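Local coordinates for Peptide/nickel transport system substrate-binding protein (Listeria monocytogenes serotype 1/2a, PDB 5KZT) that binds a peptide and probably delivers peptides to a membrane transporter as an OppA-type extracellular solute-binding protein, at residues Y274-Q279 against Q416-S421; K295-A300 against K392-L397; Q304-T309 against E384-Q389; E366-F371 against T398-N403. All blocks are in the same frame, centred on the assembly; numbering follows the deposited sequence.

Interaction 1 (Y274-Q279 against Q416-S421); sequences YIKFNQ and QDYDFS
Asn-278 reaches across to Gln-416 and Tyr-418 with both ends of its amide. CG stands anti to the backbone N (chi1 -173°), which carries the amide over the opposite chain. ND2 gives a nearly straight hydrogen bond to the carbonyl O of Tyr-418 at 2.9 Å, with that O in the plane of the Asn-278 amide. OD1 accepts NE2 of Gln-416 at 3.0 Å. The two amide planes are turned 62° apart, and the side chains cross at about a right angle. The amide is thus fixed at both ends, and OD1 also takes the backbone N of Lys-280. Gln-416 NE2 has a second partner in Ser-449.

The same asparagine also packs on the Tyr-418 ring. CB of Asn-278 sits over one ring face, a CH-pi contact with CB 3.8 Å from the ring centroid. Lys-276 crosses Tyr-418 at about a right angle, with CE 3.6 Å from OH. The charged end of Lys-276 pairs with Asp-413, and Tyr-418 OH bonds to Arg-447 O. On the sheet face of Phe-277 and Phe-420, opposite that of Lys-276, CG2 of Ile-275 meets the Phe-420 ring edge at CD2, the two side chains pointing the same way.

Lys-276 and Ser-421 form an antiparallel hydrogen-bonded pair. This joins strand 264-277 to strand 420-425. Strand 367-374 flanks the latter, and helix 291-299 packs on Phe-277 and Phe-420.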
# COMPACT_ATOMS: atom_id res chain seq x y z
N TYR A 274 -9.70 -5.72 -4.66
CA TYR A 274 -11.11 -5.43 -4.76
C TYR A 274 -11.37 -4.68 -6.04
O TYR A 274 -10.48 -4.02 -6.58
CB TYR A 274 -11.62 -4.64 -3.56
CG TYR A 274 -10.81 -3.41 -3.22
CD1 TYR A 274 -9.73 -3.50 -2.34
CD2 TYR A 274 -11.12 -2.15 -3.75
CE1 TYR A 274 -8.98 -2.39 -1.99
CE2 TYR A 274 -10.37 -1.03 -3.41
CZ TYR A 274 -9.30 -1.16 -2.53
OH TYR A 274 -8.52 -0.09 -2.17
N ILE A 275 -12.61 -4.79 -6.49
CA ILE A 275 -13.11 -4.01 -7.61
C ILE A 275 -13.54 -2.64 -7.08
O ILE A 275 -14.36 -2.55 -6.16
CB ILE A 275 -14.35 -4.67 -8.27
CG1 ILE A 275 -14.07 -6.12 -8.67
CG2 ILE A 275 -14.82 -3.84 -9.46
CD1 ILE A 275 -13.06 -6.30 -9.78
N LYS A 276 -13.01 -1.57 -7.68
CA LYS A 276 -13.52 -0.22 -7.47
C LYS A 276 -14.55 0.19 -8.53
O LYS A 276 -14.32 0.03 -9.72
CB LYS A 276 -12.36 0.77 -7.48
CG LYS A 276 -11.43 0.63 -6.29
CD LYS A 276 -10.36 1.71 -6.26
CE LYS A 276 -10.90 3.03 -5.78
NZ LYS A 276 -9.79 3.99 -5.63
N PHE A 277 -15.66 0.76 -8.08
CA PHE A 277 -16.74 1.23 -8.96
C PHE A 277 -16.74 2.75 -8.99
O PHE A 277 -17.24 3.39 -8.06
CB PHE A 277 -18.07 0.75 -8.40
CG PHE A 277 -18.24 -0.75 -8.42
CD1 PHE A 277 -18.28 -1.45 -9.62
CD2 PHE A 277 -18.39 -1.47 -7.23
CE1 PHE A 277 -18.44 -2.83 -9.65
CE2 PHE A 277 -18.57 -2.86 -7.26
CZ PHE A 277 -18.58 -3.53 -8.46
N ASN A 278 -16.19 3.34 -10.04
CA ASN A 278 -16.19 4.80 -10.16
C ASN A 278 -17.58 5.27 -10.56
O ASN A 278 -18.09 4.92 -11.63
CB ASN A 278 -15.19 5.32 -11.19
CG ASN A 278 -15.07 6.83 -11.18
OD1 ASN A 278 -15.48 7.50 -10.22
ND2 ASN A 278 -14.55 7.39 -12.27
N GLN A 279 -18.16 6.10 -9.70
CA GLN A 279 -19.51 6.61 -9.92
C GLN A 279 -19.59 7.89 -10.74
O GLN A 279 -20.69 8.29 -11.15
CB GLN A 279 -20.20 6.82 -8.58
CG GLN A 279 -20.17 5.58 -7.71
CD GLN A 279 -21.11 5.64 -6.53
OE1 GLN A 279 -22.10 6.38 -6.54
NE2 GLN A 279 -20.84 4.83 -5.51
N GLN A 416 -9.88 10.01 -11.39
CA GLN A 416 -11.19 9.41 -11.67
C GLN A 416 -11.45 9.17 -13.15
O GLN A 416 -12.59 9.24 -13.62
CB GLN A 416 -12.31 10.20 -11.00
CG GLN A 416 -12.51 9.75 -9.58
CD GLN A 416 -13.54 10.52 -8.84
OE1 GLN A 416 -13.22 11.45 -8.13
NE2 GLN A 416 -14.80 10.10 -8.96
N ASP A 417 -10.40 8.83 -13.88
CA ASP A 417 -10.49 8.63 -15.31
C ASP A 417 -10.50 7.13 -15.54
O ASP A 417 -9.56 6.56 -16.10
CB ASP A 417 -9.31 9.35 -15.98
CG ASP A 417 -9.51 9.57 -17.45
OD1 ASP A 417 -10.66 9.80 -17.91
OD2 ASP A 417 -8.49 9.56 -18.17
N TYR A 418 -11.57 6.49 -15.11
CA TYR A 418 -11.75 5.04 -15.22
C TYR A 418 -13.23 4.73 -14.95
O TYR A 418 -13.95 5.59 -14.43
CB TYR A 418 -10.80 4.28 -14.26
CG TYR A 418 -11.20 4.32 -12.80
CD1 TYR A 418 -10.90 5.43 -12.02
CD2 TYR A 418 -11.86 3.24 -12.19
CE1 TYR A 418 -11.29 5.52 -10.68
CE2 TYR A 418 -12.21 3.29 -10.83
CZ TYR A 418 -11.92 4.44 -10.09
OH TYR A 418 -12.27 4.53 -8.78
N ASP A 419 -13.69 3.55 -15.33
CA ASP A 419 -15.06 3.13 -15.02
C ASP A 419 -15.08 2.22 -13.80
O ASP A 419 -15.75 2.49 -12.79
CB ASP A 419 -15.68 2.39 -16.20
CG ASP A 419 -15.84 3.24 -17.43
OD1 ASP A 419 -15.87 4.50 -17.33
OD2 ASP A 419 -15.98 2.64 -18.51
N PHE A 420 -14.35 1.13 -13.91
CA PHE A 420 -14.10 0.23 -12.80
C PHE A 420 -12.73 -0.40 -12.96
O PHE A 420 -12.19 -0.42 -14.08
CB PHE A 420 -15.26 -0.75 -12.53
CG PHE A 420 -15.49 -1.84 -13.57
CD1 PHE A 420 -15.45 -1.59 -14.93
CD2 PHE A 420 -15.84 -3.11 -13.16
CE1 PHE A 420 -15.69 -2.61 -15.85
CE2 PHE A 420 -16.10 -4.13 -14.07
CZ PHE A 420 -16.03 -3.88 -15.42
N SER A 421 -12.17 -0.89 -11.86
CA SER A 421 -10.78 -1.30 -11.85
C SER A 421 -10.50 -2.35 -10.80
O SER A 421 -11.27 -2.53 -9.86
CB SER A 421 -9.88 -0.08 -11.59
OG SER A 421 -10.01 0.39 -10.25

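Interaction 2 (K295-A300 against K392-L397); sequences KAIALA and KNLDGL
Leu-394 packs against Ala-300, Ala-296 and Ile-297, and these four residues carry much of the contact. Leu-394 and Ala-300 have the most surface buried here, followed by Ile-297. Leu-394 is the first residue past the end of helix 377-393. Its CG stands anti to its own carbonyl carbon (chi1 -58°), and the branch reaches the last turn of helix 291-299. CG lies 4.2 Å from CB of Ala-300. CD1 meets CB of Ala-296, one turn earlier, at 4.0 Å. The same methyl also touches CD1 of Ile-297.

Ile-297 crosses both leucines at about a right angle, and its end makes the contact. Its CD1 touches CD1 of Leu-394 and CD2 of Leu-397. The approach to CD2 of Leu-397 is 3.4 Å, tighter than usual van der Waals contact. Leu-390 of helix 377-393 also touches Ile-297, Ala-300 and Leu-397. Trp-355 of helix 348-362 covers Ala-296 and Leu-394.

Ala-300 adds the polar part. Its carbonyl O accepts a hydrogen bond from ND2 of Asn-393 at 3.0 Å. The bond is bent, 141° at the hydrogen, but the acceptor lies in the plane of the asparagine amide. The contact so joins two helix ends within the solute-binding fold. A type II turn from Leu-394 to Leu-397 then leads the chain into strand 397-404.

The chemistry is thus mainly apolar, with one hydrogen bond. All six touching residues are buried. That bond gives a buried carbonyl near a helix end a partner, and it helps to orient the Asn-393 amide beside the apolar contacts.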
# COMPACT_ATOMS: atom_id res chain seq x y z
N LYS A 295 -24.01 -3.90 -7.88
CA LYS A 295 -24.36 -5.20 -7.30
C LYS A 295 -24.29 -6.32 -8.34
O LYS A 295 -23.84 -7.42 -8.04
CB LYS A 295 -25.76 -5.15 -6.67
CG LYS A 295 -26.17 -6.43 -5.94
CD LYS A 295 -27.55 -6.34 -5.31
CE LYS A 295 -27.56 -5.52 -4.03
NZ LYS A 295 -26.79 -6.20 -2.95
N ALA A 296 -24.74 -6.02 -9.56
CA ALA A 296 -24.74 -7.00 -10.66
C ALA A 296 -23.32 -7.46 -10.98
O ALA A 296 -23.05 -8.67 -11.01
CB ALA A 296 -25.39 -6.42 -11.90
N ILE A 297 -22.43 -6.49 -11.20
CA ILE A 297 -21.01 -6.79 -11.47
C ILE A 297 -20.40 -7.54 -10.26
O ILE A 297 -19.71 -8.55 -10.43
CB ILE A 297 -20.20 -5.50 -11.75
CG1 ILE A 297 -20.71 -4.76 -13.01
CG2 ILE A 297 -18.70 -5.76 -11.84
CD1 ILE A 297 -20.63 -5.51 -14.30
N ALA A 298 -20.69 -7.04 -9.05
CA ALA A 298 -20.07 -7.57 -7.84
C ALA A 298 -20.35 -9.05 -7.63
O ALA A 298 -19.44 -9.82 -7.33
CB ALA A 298 -20.54 -6.80 -6.61
N LEU A 299 -21.62 -9.42 -7.78
CA LEU A 299 -22.08 -10.76 -7.47
C LEU A 299 -21.90 -11.75 -8.61
O LEU A 299 -22.17 -12.93 -8.42
CB LEU A 299 -23.53 -10.72 -7.01
CG LEU A 299 -23.87 -9.87 -5.79
CD1 LEU A 299 -25.35 -10.02 -5.50
CD2 LEU A 299 -23.05 -10.25 -4.57
N ALA A 300 -21.43 -11.29 -9.77
CA ALA A 300 -21.34 -12.13 -10.95
C ALA A 300 -19.95 -12.72 -11.17
O ALA A 300 -19.72 -13.33 -12.22
CB ALA A 300 -21.78 -11.35 -12.18
N LYS A 392 -20.54 -13.43 -19.81
CA LYS A 392 -21.38 -14.63 -19.89
C LYS A 392 -22.59 -14.55 -18.95
O LYS A 392 -23.65 -15.07 -19.29
CB LYS A 392 -20.58 -15.91 -19.64
CG LYS A 392 -20.36 -16.26 -18.18
CD LYS A 392 -19.65 -17.59 -18.01
CE LYS A 392 -19.42 -17.89 -16.54
NZ LYS A 392 -18.36 -18.92 -16.40
N ASN A 393 -22.43 -13.92 -17.79
CA ASN A 393 -23.47 -13.90 -16.75
C ASN A 393 -24.50 -12.75 -16.89
O ASN A 393 -25.63 -12.91 -16.45
CB ASN A 393 -22.85 -13.85 -15.33
CG ASN A 393 -22.20 -15.18 -14.92
OD1 ASN A 393 -22.64 -16.24 -15.32
ND2 ASN A 393 -21.17 -15.12 -14.08
N LEU A 394 -24.09 -11.63 -17.49
CA LEU A 394 -24.91 -10.44 -17.57
C LEU A 394 -25.18 -10.02 -19.02
O LEU A 394 -24.39 -9.28 -19.63
CB LEU A 394 -24.22 -9.31 -16.80
CG LEU A 394 -23.91 -9.55 -15.32
CD1 LEU A 394 -23.32 -8.28 -14.75
CD2 LEU A 394 -25.16 -9.94 -14.53
N ASP A 395 -26.32 -10.46 -19.56
CA ASP A 395 -26.68 -10.28 -20.98
C ASP A 395 -26.78 -8.81 -21.33
O ASP A 395 -27.48 -8.06 -20.65
CB ASP A 395 -28.03 -10.94 -21.29
CG ASP A 395 -28.02 -12.46 -21.13
OD1 ASP A 395 -26.95 -13.09 -21.14
OD2 ASP A 395 -29.12 -13.04 -20.99
N GLY A 396 -26.08 -8.41 -22.39
CA GLY A 396 -26.01 -7.01 -22.83
C GLY A 396 -24.85 -6.22 -22.25
O GLY A 396 -24.76 -5.02 -22.47
N LEU A 397 -23.96 -6.87 -21.51
CA LEU A 397 -22.79 -6.19 -20.94
C LEU A 397 -21.58 -6.48 -21.82
O LEU A 397 -21.28 -7.64 -22.11
CB LEU A 397 -22.54 -6.66 -19.51
CG LEU A 397 -21.35 -6.02 -18.78
CD1 LEU A 397 -21.54 -4.54 -18.56
CD2 LEU A 397 -21.10 -6.71 -17.45

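Interaction 3 (Q304-T309 against E384-Q389); sequences QSYTDT and EFIQDQ
Phe-385 projects from helix 377-393 onto Ser-305, Tyr-306 and Thr-309 of helix 303-311. The helices form a near-antiparallel pair, their short segments at 151° with axes 11.1 Å apart. Helix 377-393 is the helix of a beta-alpha-beta crossover.

In Phe-385 the bond to CB is directed toward the other helix. CG stands anti to the backbone N (chi1 -174°), which places the ring against helix 303-311. CD1 is the first ring atom to touch, meeting CD1 of Tyr-306 at 3.6 Å. CE1, further out, lies against CA and CB of the same tyrosine. On the other side of the ring, CE2 rests on CB of Thr-309 at 4.0 Å. CZ, the tip, meets both the backbone N of Tyr-306 and OG of Ser-305, each at 3.4 Å. The serine oxygen sits at the ring edge.

The two rings make an offset edge-to-face pair, with planes at 78°. The edge of Tyr-306 is turned to the face of Phe-385. Ile-386 meets CE1 of Tyr-306 next to this pair. Tyr-306 OH bonds to Ser-382 and lies near a basic side chain of the bound peptide. Thr-309 OG1, beside the phenylalanine ring, is tied to the carbonyl O of Ser-305 at 2.7 Å.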
# COMPACT_ATOMS: atom_id res chain seq x y z
N GLN A 304 -13.98 -17.99 -6.14
CA GLN A 304 -13.25 -19.23 -5.88
C GLN A 304 -12.51 -19.67 -7.12
O GLN A 304 -11.31 -19.97 -7.06
CB GLN A 304 -14.19 -20.34 -5.38
CG GLN A 304 -13.48 -21.60 -4.89
CD GLN A 304 -12.65 -21.32 -3.66
OE1 GLN A 304 -13.20 -20.89 -2.64
NE2 GLN A 304 -11.33 -21.52 -3.76
N SER A 305 -13.21 -19.68 -8.25
CA SER A 305 -12.63 -20.09 -9.53
C SER A 305 -11.50 -19.14 -9.92
O SER A 305 -10.45 -19.60 -10.37
CB SER A 305 -13.69 -20.12 -10.62
OG SER A 305 -13.12 -20.52 -11.84
N TYR A 306 -11.73 -17.84 -9.73
CA TYR A 306 -10.71 -16.82 -9.94
C TYR A 306 -9.40 -17.20 -9.26
O TYR A 306 -8.37 -17.30 -9.92
CB TYR A 306 -11.19 -15.44 -9.44
CG TYR A 306 -10.18 -14.36 -9.70
CD1 TYR A 306 -10.18 -13.67 -10.90
CD2 TYR A 306 -9.21 -14.05 -8.75
CE1 TYR A 306 -9.25 -12.68 -11.16
CE2 TYR A 306 -8.27 -13.06 -9.01
CZ TYR A 306 -8.30 -12.37 -10.21
OH TYR A 306 -7.38 -11.39 -10.48
N THR A 307 -9.44 -17.42 -7.95
CA THR A 307 -8.20 -17.74 -7.22
C THR A 307 -7.62 -19.09 -7.63
O THR A 307 -6.39 -19.21 -7.70
CB THR A 307 -8.38 -17.72 -5.69
OG1 THR A 307 -9.34 -18.70 -5.31
CG2 THR A 307 -8.84 -16.38 -5.22
N ASP A 308 -8.49 -20.07 -7.89
CA ASP A 308 -8.07 -21.41 -8.34
C ASP A 308 -7.50 -21.46 -9.76
O ASP A 308 -6.86 -22.43 -10.13
CB ASP A 308 -9.25 -22.41 -8.35
CG ASP A 308 -9.76 -22.78 -6.96
OD1 ASP A 308 -9.13 -22.42 -5.94
OD2 ASP A 308 -10.82 -23.45 -6.89
N THR A 309 -7.82 -20.46 -10.57
CA THR A 309 -7.47 -20.45 -11.99
C THR A 309 -6.41 -19.41 -12.29
O THR A 309 -5.39 -19.73 -12.90
CB THR A 309 -8.73 -20.14 -12.85
OG1 THR A 309 -9.74 -21.10 -12.53
CG2 THR A 309 -8.42 -20.18 -14.36
N GLU A 384 -8.99 -10.93 -18.48
CA GLU A 384 -9.70 -11.82 -19.42
C GLU A 384 -10.69 -12.76 -18.68
O GLU A 384 -11.80 -12.99 -19.16
CB GLU A 384 -8.71 -12.60 -20.31
CG GLU A 384 -8.24 -11.80 -21.54
CD GLU A 384 -6.95 -12.30 -22.21
OE1 GLU A 384 -6.74 -12.00 -23.41
OE2 GLU A 384 -6.11 -12.98 -21.57
N PHE A 385 -10.30 -13.24 -17.50
CA PHE A 385 -11.19 -14.04 -16.65
C PHE A 385 -12.42 -13.25 -16.18
O PHE A 385 -13.54 -13.74 -16.28
CB PHE A 385 -10.43 -14.59 -15.43
CG PHE A 385 -11.23 -15.54 -14.58
CD1 PHE A 385 -12.07 -15.06 -13.58
CD2 PHE A 385 -11.10 -16.92 -14.73
CE1 PHE A 385 -12.79 -15.93 -12.77
CE2 PHE A 385 -11.81 -17.80 -13.93
CZ PHE A 385 -12.67 -17.30 -12.96
N ILE A 386 -12.20 -12.04 -15.68
CA ILE A 386 -13.29 -11.19 -15.21
C ILE A 386 -14.20 -10.79 -16.37
O ILE A 386 -15.43 -10.86 -16.24
CB ILE A 386 -12.75 -9.96 -14.44
CG1 ILE A 386 -12.16 -10.43 -13.11
CG2 ILE A 386 -13.84 -8.95 -14.15
CD1 ILE A 386 -11.22 -9.46 -12.49
N GLN A 387 -13.62 -10.39 -17.50
CA GLN A 387 -14.40 -10.12 -18.71
C GLN A 387 -15.31 -11.31 -19.05
O GLN A 387 -16.52 -11.14 -19.27
CB GLN A 387 -13.46 -9.80 -19.88
CG GLN A 387 -14.12 -9.67 -21.26
CD GLN A 387 -13.10 -9.44 -22.36
OE1 GLN A 387 -12.28 -10.31 -22.67
NE2 GLN A 387 -13.16 -8.28 -22.97
N ASP A 388 -14.72 -12.51 -19.09
CA ASP A 388 -15.45 -13.76 -19.33
C ASP A 388 -16.63 -13.93 -18.36
O ASP A 388 -17.76 -14.19 -18.79
CB ASP A 388 -14.46 -14.97 -19.37
CG ASP A 388 -14.87 -16.18 -18.48
OD1 ASP A 388 -15.83 -16.90 -18.85
OD2 ASP A 388 -14.15 -16.45 -17.45
N GLN A 389 -16.38 -13.71 -17.07
CA GLN A 389 -17.39 -13.92 -16.03
C GLN A 389 -18.57 -12.96 -16.18
O GLN A 389 -19.74 -13.38 -16.23
CB GLN A 389 -16.77 -13.75 -14.65
CG GLN A 389 -15.79 -14.85 -14.28
CD GLN A 389 -16.46 -16.10 -13.76
OE1 GLN A 389 -17.30 -16.04 -12.87
NE2 GLN A 389 -16.09 -17.25 -14.31

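Interaction 4 (E366-F371 against T398-N403); sequences EITVEF and TVKLKN
Val-369 and Phe-371 bond to Thr-398, Lys-400 and Lys-402 as neighbouring parallel strands. Five backbone hydrogen bonds run between the two segments. One is Phe-371 N to Lys-400 O at 2.8 Å; another is Thr-398 N to Ile-367 O at 2.9 Å. A water bonds to Thr-398 OG1 at 2.8 Å and only weakly to Ile-367 O.

On one face of the sheet, Thr-368 and Thr-398 lie side by side and point the same way. CG2 of Thr-368 also meets CG of Lys-400 at 3.7 Å. Further along, the carboxylate carbon CD of Glu-370 lies 3.7 Å from CD of Lys-402. The charged ends there are not in contact: OE2 of Glu-370 is 4.9 Å from NZ of Lys-402. On the other face, CG1 of Val-399 stands anti to its backbone N (chi1 177°) and packs on CB of Phe-371 at 3.7 Å. CD2 of Leu-401 comes to the edge of the phenylalanine ring.

The two strands belong to a beta-alpha-beta unit, joined by helix 377-393. That helix covers the face with Phe-371 and Leu-401, through Ser-383, Ile-386 and Gln-387. Gln-387 NE2 bonds to Val-399 O, and Gln-391 OE1 accepts Val-399 N.

Further out, the Phe-371 ring stacks edge-to-face with Phe-420. Arg-281 forms a salt bridge with Glu-370 OE1.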
# COMPACT_ATOMS: atom_id res chain seq x y z
N GLU A 366 -28.36 -2.45 -23.05
CA GLU A 366 -26.95 -2.81 -23.09
C GLU A 366 -26.11 -1.72 -22.42
O GLU A 366 -26.55 -0.58 -22.29
CB GLU A 366 -26.50 -3.06 -24.54
CG GLU A 366 -26.62 -1.86 -25.48
CD GLU A 366 -27.13 -2.25 -26.86
OE1 GLU A 366 -26.57 -3.21 -27.46
OE2 GLU A 366 -28.09 -1.60 -27.34
N ILE A 367 -24.92 -2.11 -21.97
CA ILE A 367 -23.96 -1.22 -21.30
C ILE A 367 -22.57 -1.67 -21.74
O ILE A 367 -22.30 -2.88 -21.76
CB ILE A 367 -24.08 -1.31 -19.76
CG1 ILE A 367 -25.30 -0.51 -19.26
CG2 ILE A 367 -22.82 -0.79 -19.05
CD1 ILE A 367 -25.69 -0.77 -17.82
N THR A 368 -21.71 -0.71 -22.11
CA THR A 368 -20.26 -0.93 -22.27
C THR A 368 -19.52 -0.23 -21.15
O THR A 368 -19.79 0.93 -20.88
CB THR A 368 -19.73 -0.37 -23.61
OG1 THR A 368 -20.43 -1.00 -24.69
CG2 THR A 368 -18.22 -0.63 -23.78
N VAL A 369 -18.60 -0.93 -20.49
CA VAL A 369 -17.71 -0.32 -19.52
C VAL A 369 -16.31 -0.85 -19.70
O VAL A 369 -16.13 -1.98 -20.15
CB VAL A 369 -18.17 -0.54 -18.06
CG1 VAL A 369 -19.36 0.36 -17.74
CG2 VAL A 369 -18.47 -2.01 -17.76
N GLU A 370 -15.33 -0.03 -19.33
CA GLU A 370 -13.92 -0.37 -19.44
C GLU A 370 -13.37 -0.78 -18.07
O GLU A 370 -13.54 -0.04 -17.09
CB GLU A 370 -13.18 0.83 -20.05
CG GLU A 370 -11.68 1.01 -19.79
CD GLU A 370 -11.29 2.48 -19.98
OE1 GLU A 370 -11.14 3.27 -18.96
OE2 GLU A 370 -11.19 2.86 -21.17
N PHE A 371 -12.74 -1.95 -18.02
CA PHE A 371 -12.14 -2.47 -16.80
C PHE A 371 -10.63 -2.18 -16.82
O PHE A 371 -9.93 -2.64 -17.74
CB PHE A 371 -12.38 -3.98 -16.72
CG PHE A 371 -11.94 -4.59 -15.43
CD1 PHE A 371 -12.50 -4.19 -14.22
CD2 PHE A 371 -10.94 -5.56 -15.40
CE1 PHE A 371 -12.08 -4.74 -13.02
CE2 PHE A 371 -10.51 -6.11 -14.20
CZ PHE A 371 -11.08 -5.71 -13.00
N THR A 398 -20.94 -5.42 -22.29
CA THR A 398 -19.62 -5.48 -22.90
C THR A 398 -18.65 -4.90 -21.89
O THR A 398 -18.93 -3.87 -21.26
CB THR A 398 -19.54 -4.63 -24.18
OG1 THR A 398 -20.49 -5.11 -25.13
CG2 THR A 398 -18.17 -4.72 -24.82
N VAL A 399 -17.52 -5.59 -21.72
CA VAL A 399 -16.41 -5.12 -20.87
C VAL A 399 -15.17 -4.96 -21.75
O VAL A 399 -14.66 -5.96 -22.28
CB VAL A 399 -16.15 -6.10 -19.72
CG1 VAL A 399 -14.94 -5.65 -18.89
CG2 VAL A 399 -17.39 -6.22 -18.84
N LYS A 400 -14.73 -3.72 -21.96
CA LYS A 400 -13.47 -3.42 -22.68
C LYS A 400 -12.36 -3.55 -21.66
O LYS A 400 -12.54 -3.15 -20.51
CB LYS A 400 -13.39 -1.99 -23.25
CG LYS A 400 -14.58 -1.46 -24.03
CD LYS A 400 -14.45 -1.64 -25.54
CE LYS A 400 -15.06 -2.97 -25.99
NZ LYS A 400 -14.87 -3.23 -27.44
N LEU A 401 -11.22 -4.08 -22.08
CA LEU A 401 -10.08 -4.24 -21.18
C LEU A 401 -8.99 -3.19 -21.39
O LEU A 401 -8.56 -2.94 -22.50
CB LEU A 401 -9.48 -5.64 -21.34
CG LEU A 401 -10.40 -6.81 -20.96
CD1 LEU A 401 -9.63 -8.11 -21.06
CD2 LEU A 401 -10.98 -6.60 -19.56
N LYS A 402 -8.54 -2.59 -20.29
CA LYS A 402 -7.41 -1.68 -20.29
C LYS A 402 -6.40 -2.27 -19.30
O LYS A 402 -6.76 -2.59 -18.17
CB LYS A 402 -7.90 -0.30 -19.85
CG LYS A 402 -6.92 0.82 -19.99
CD LYS A 402 -7.63 2.16 -19.77
CE LYS A 402 -6.72 3.33 -20.06
NZ LYS A 402 -6.34 3.43 -21.50
N ASN A 403 -5.17 -2.46 -19.76
CA ASN A 403 -4.13 -3.11 -18.95
C ASN A 403 -2.88 -2.26 -19.05
O ASN A 403 -2.12 -2.37 -19.99
CB ASN A 403 -3.88 -4.55 -19.44
CG ASN A 403 -5.01 -5.49 -19.06
OD1 ASN A 403 -5.96 -5.65 -19.81
ND2 ASN A 403 -4.93 -6.10 -17.90
O HOH W 1 -23.18 -4.37 -24.68

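Overall arrangement
From the N terminus, the chain first passes 274-279, which opens the loop closed by interaction 1 at 416-421. The other three contacts nest inside this loop. Segment 295-300 opens interaction 2, closed at 392-397. Segment 304-309 opens interaction 3, closed at 384-389, so interaction 3 nests inside interaction 2. Segment 366-371 pairs with 398-403 in interaction 4, which crosses interactions 2 and 3. Helix 377-393 serves both 2 and 3, and it links the two strands of 4. Interactions 1 and 4 meet in one sheet, where strands 420-425 and 367-374 are neighbours. Interactions 1 and 2 touch where helix 291-299 meets the sheet.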